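Local coordinates for oxidoreductase, 2OG-Fe oxygenase family protein, putative, expressed (Oryza sativa subsp. japonica, PDB 5XOI), which probably acts as an iron- and 2-oxoglutarate-dependent dioxygenase of the AlkB family, here represented by its oxygenase domain with manganese in the metal site, at residues 30-35 against 224-229. Numbering follows the deposited sequence.
Sequences RRCQKL and LNLTFR
C32 of helix 22-37 packs on L224 and L226 of strand 223-229. Its CA-CB bond points toward the strand. CB meets CD2 of L224 at 3.8 Å. SG sits anti to the carbonyl carbon (chi1 -73°), which brings it forward to L226. There SG reaches CD2 of L226 at 3.9 Å. It also stays 4.0 Å from CD2 of L224, so the sulfur contacts one methyl of each leucine. The contact is small, buried and wholly apolar, and no hydrogen bond links 30-35 to 224-229. L224 and L226 lie two residues apart and face the helix. N225, between them, points to the other side of the sheet. There its OD1 accepts a hydrogen bond from T227 OG1 at 2.7 Å, in the carbonyl plane, and another from ND2 of N128, a 2-oxoglutarate-binding residue. R229, which also binds 2-oxoglutarate, ends the strand, with its side chain modelled only to CB. C32 meets the face opposite N225, and no 2-oxoglutarate is bound here. Strand 223-229 runs between strands 124-131 and 155-161 in the major sheet of the double-stranded beta-helix. V127 of strand 124-131 touches both C32 and L224, and F89 of helix 87-106 packs against L226.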
ATOM      1  N   ARG A  30      -2.698  15.611   4.067  1.00 17.23           N
ATOM      2  CA  ARG A  30      -1.989  16.824   4.463  1.00 19.58           C
ATOM      3  C   ARG A  30      -0.556  16.513   4.894  1.00 19.21           C
ATOM      4  O   ARG A  30       0.377  17.223   4.505  1.00 23.80           O
ATOM      5  CB  ARG A  30      -2.766  17.540   5.570  1.00 23.08           C
ATOM      6  CG  ARG A  30      -3.982  18.299   5.044  1.00 23.21           C
ATOM      7  CD  ARG A  30      -4.693  19.059   6.165  1.00 29.03           C
ATOM      8  NE  ARG A  30      -5.845  19.813   5.677  1.00 31.95           N
ATOM      9  CZ  ARG A  30      -6.907  20.108   6.423  1.00 39.40           C
ATOM     10  NH1 ARG A  30      -6.965  19.703   7.688  1.00 32.61           N
ATOM     11  NH2 ARG A  30      -7.915  20.798   5.908  1.00 44.66           N
ATOM     12  N   ARG A  31      -0.352  15.436   5.661  1.00 22.57           N
ATOM     13  CA  ARG A  31       1.011  15.073   6.059  1.00 21.36           C
ATOM     14  C   ARG A  31       1.866  14.697   4.854  1.00 21.50           C
ATOM     15  O   ARG A  31       3.038  15.079   4.772  1.00 21.45           O
ATOM     16  CB  ARG A  31       0.990  13.921   7.057  1.00 24.03           C
ATOM     17  CG  ARG A  31       0.488  14.299   8.441  1.00 30.31           C
ATOM     18  CD  ARG A  31       0.347  13.056   9.295  1.00 35.00           C
ATOM     19  NE  ARG A  31      -0.184  13.342  10.624  1.00 40.25           N
ATOM     20  CZ  ARG A  31       0.569  13.472  11.709  1.00 40.46           C
ATOM     21  NH1 ARG A  31       1.889  13.350  11.621  1.00 39.02           N
ATOM     22  NH2 ARG A  31       0.005  13.727  12.880  1.00 48.19           N
ATOM     23  N   CYS A  32       1.295  13.949   3.908  1.00 18.77           N
ATOM     24  CA  CYS A  32       2.047  13.545   2.725  1.00 16.64           C
ATOM     25  C   CYS A  32       2.295  14.718   1.783  1.00 22.89           C
ATOM     26  O   CYS A  32       3.325  14.759   1.100  1.00 22.72           O
ATOM     27  CB  CYS A  32       1.295  12.421   2.010  1.00 14.75           C
ATOM     28  SG  CYS A  32       1.352  10.827   2.816  1.00 21.05           S
ATOM     29  N   GLN A  33       1.378  15.690   1.736  1.00 20.92           N
ATOM     30  CA  GLN A  33       1.633  16.887   0.939  1.00 21.34           C
ATOM     31  C   GLN A  33       2.852  17.640   1.456  1.00 24.00           C
ATOM     32  O   GLN A  33       3.693  18.093   0.673  1.00 25.41           O
ATOM     33  CB  GLN A  33       0.406  17.799   0.945  1.00 20.44           C
ATOM     34  CG  GLN A  33      -0.720  17.307   0.075  1.00 19.18           C
ATOM     35  CD  GLN A  33      -1.979  18.116   0.262  1.00 23.93           C
ATOM     36  OE1 GLN A  33      -2.220  18.669   1.339  1.00 24.74           O
ATOM     37  NE2 GLN A  33      -2.799  18.181  -0.777  1.00 22.23           N
ATOM     38  N   LYS A  34       2.972  17.759   2.775  1.00 20.25           N
ATOM     39  CA  LYS A  34       4.063  18.525   3.362  1.00 23.76           C
ATOM     40  C   LYS A  34       5.377  17.750   3.328  1.00 23.52           C
ATOM     41  O   LYS A  34       6.414  18.300   2.950  1.00 27.89           O
ATOM     42  CB  LYS A  34       3.705  18.913   4.797  1.00 27.94           C
ATOM     43  CG  LYS A  34       4.641  19.933   5.405  1.00 32.75           C
ATOM     44  CD  LYS A  34       4.075  20.465   6.706  1.00 34.13           C
ATOM     45  CE  LYS A  34       5.106  21.299   7.440  1.00 37.95           C
ATOM     46  NZ  LYS A  34       5.514  22.524   6.686  1.00 37.69           N
ATOM     47  N   LEU A  35       5.355  16.478   3.738  1.00 25.64           N
ATOM     48  CA  LEU A  35       6.548  15.644   3.622  1.00 25.54           C
ATOM     49  C   LEU A  35       6.975  15.484   2.171  1.00 27.53           C
ATOM     50  O   LEU A  35       8.177  15.386   1.884  1.00 21.73           O
ATOM     51  CB  LEU A  35       6.295  14.275   4.252  1.00 24.85           C
ATOM     52  CG  LEU A  35       5.958  14.206   5.745  1.00 27.06           C
ATOM     53  CD1 LEU A  35       5.980  12.774   6.203  1.00 30.14           C
ATOM     54  CD2 LEU A  35       6.936  15.034   6.569  1.00 32.38           C
ATOM     55  N   LEU A 224      -3.328   8.542  -4.159  1.00 12.30           N
ATOM     56  CA  LEU A 224      -2.218   8.382  -3.229  1.00 12.53           C
ATOM     57  C   LEU A 224      -2.322   7.020  -2.557  1.00 12.05           C
ATOM     58  O   LEU A 224      -3.366   6.675  -1.998  1.00 15.85           O
ATOM     59  CB  LEU A 224      -2.218   9.493  -2.176  1.00 16.96           C
ATOM     60  CG  LEU A 224      -1.048   9.591  -1.186  1.00 18.58           C
ATOM     61  CD1 LEU A 224       0.254   9.925  -1.902  1.00 19.31           C
ATOM     62  CD2 LEU A 224      -1.344  10.623  -0.114  1.00 22.92           C
ATOM     63  N   ASN A 225      -1.235   6.261  -2.594  1.00 13.39           N
ATOM     64  CA  ASN A 225      -1.150   4.968  -1.933  1.00 16.02           C
ATOM     65  C   ASN A 225      -0.042   5.018  -0.892  1.00 14.93           C
ATOM     66  O   ASN A 225       1.008   5.624  -1.121  1.00 13.45           O
ATOM     67  CB  ASN A 225      -0.873   3.849  -2.954  1.00 15.53           C
ATOM     68  CG  ASN A 225      -0.347   2.578  -2.305  1.00 13.69           C
ATOM     69  OD1 ASN A 225       0.849   2.295  -2.348  1.00 13.59           O
ATOM     70  ND2 ASN A 225      -1.241   1.803  -1.713  1.00 14.22           N
ATOM     71  N   LEU A 226      -0.288   4.400   0.260  1.00 13.26           N
ATOM     72  CA  LEU A 226       0.739   4.187   1.271  1.00 13.76           C
ATOM     73  C   LEU A 226       0.831   2.691   1.508  1.00 15.02           C
ATOM     74  O   LEU A 226      -0.153   2.066   1.918  1.00 14.37           O
ATOM     75  CB  LEU A 226       0.408   4.938   2.573  1.00 14.51           C
ATOM     76  CG  LEU A 226       0.478   6.475   2.480  1.00 19.77           C
ATOM     77  CD1 LEU A 226      -0.785   7.057   1.836  1.00 18.70           C
ATOM     78  CD2 LEU A 226       0.698   7.087   3.868  1.00 21.93           C
ATOM     79  N   THR A 227       2.004   2.117   1.266  1.00 12.50           N
ATOM     80  CA  THR A 227       2.189   0.676   1.385  1.00 12.18           C
ATOM     81  C   THR A 227       3.181   0.410   2.507  1.00 12.46           C
ATOM     82  O   THR A 227       4.345   0.813   2.406  1.00 17.81           O
ATOM     83  CB  THR A 227       2.669   0.100   0.051  1.00 15.28           C
ATOM     84  OG1 THR A 227       1.574   0.134  -0.877  1.00 16.70           O
ATOM     85  CG2 THR A 227       3.132  -1.337   0.225  1.00 16.73           C
ATOM     86  N   PHE A 228       2.717  -0.256   3.575  1.00 14.02           N
ATOM     87  CA  PHE A 228       3.510  -0.485   4.785  1.00 14.56           C
ATOM     88  C   PHE A 228       4.038  -1.916   4.808  1.00 15.99           C
ATOM     89  O   PHE A 228       3.282  -2.860   4.564  1.00 16.14           O
ATOM     90  CB  PHE A 228       2.675  -0.239   6.047  1.00 16.05           C
ATOM     91  CG  PHE A 228       2.151   1.173   6.186  1.00 15.39           C
ATOM     92  CD1 PHE A 228       0.971   1.553   5.570  1.00 16.36           C
ATOM     93  CD2 PHE A 228       2.846   2.114   6.941  1.00 18.13           C
ATOM     94  CE1 PHE A 228       0.485   2.847   5.701  1.00 12.78           C
ATOM     95  CE2 PHE A 228       2.367   3.418   7.075  1.00 19.01           C
ATOM     96  CZ  PHE A 228       1.189   3.784   6.451  1.00 15.37           C
ATOM     97  N   ARG A 229       5.327  -2.080   5.135  1.00 13.43           N
ATOM     98  CA  ARG A 229       5.923  -3.405   5.274  1.00 13.70           C
ATOM     99  C   ARG A 229       6.892  -3.423   6.449  1.00 16.00           C
ATOM    100  O   ARG A 229       7.310  -2.384   6.966  1.00 15.04           O
ATOM    101  CB  ARG A 229       6.654  -3.833   3.989  1.00 18.97           C
TER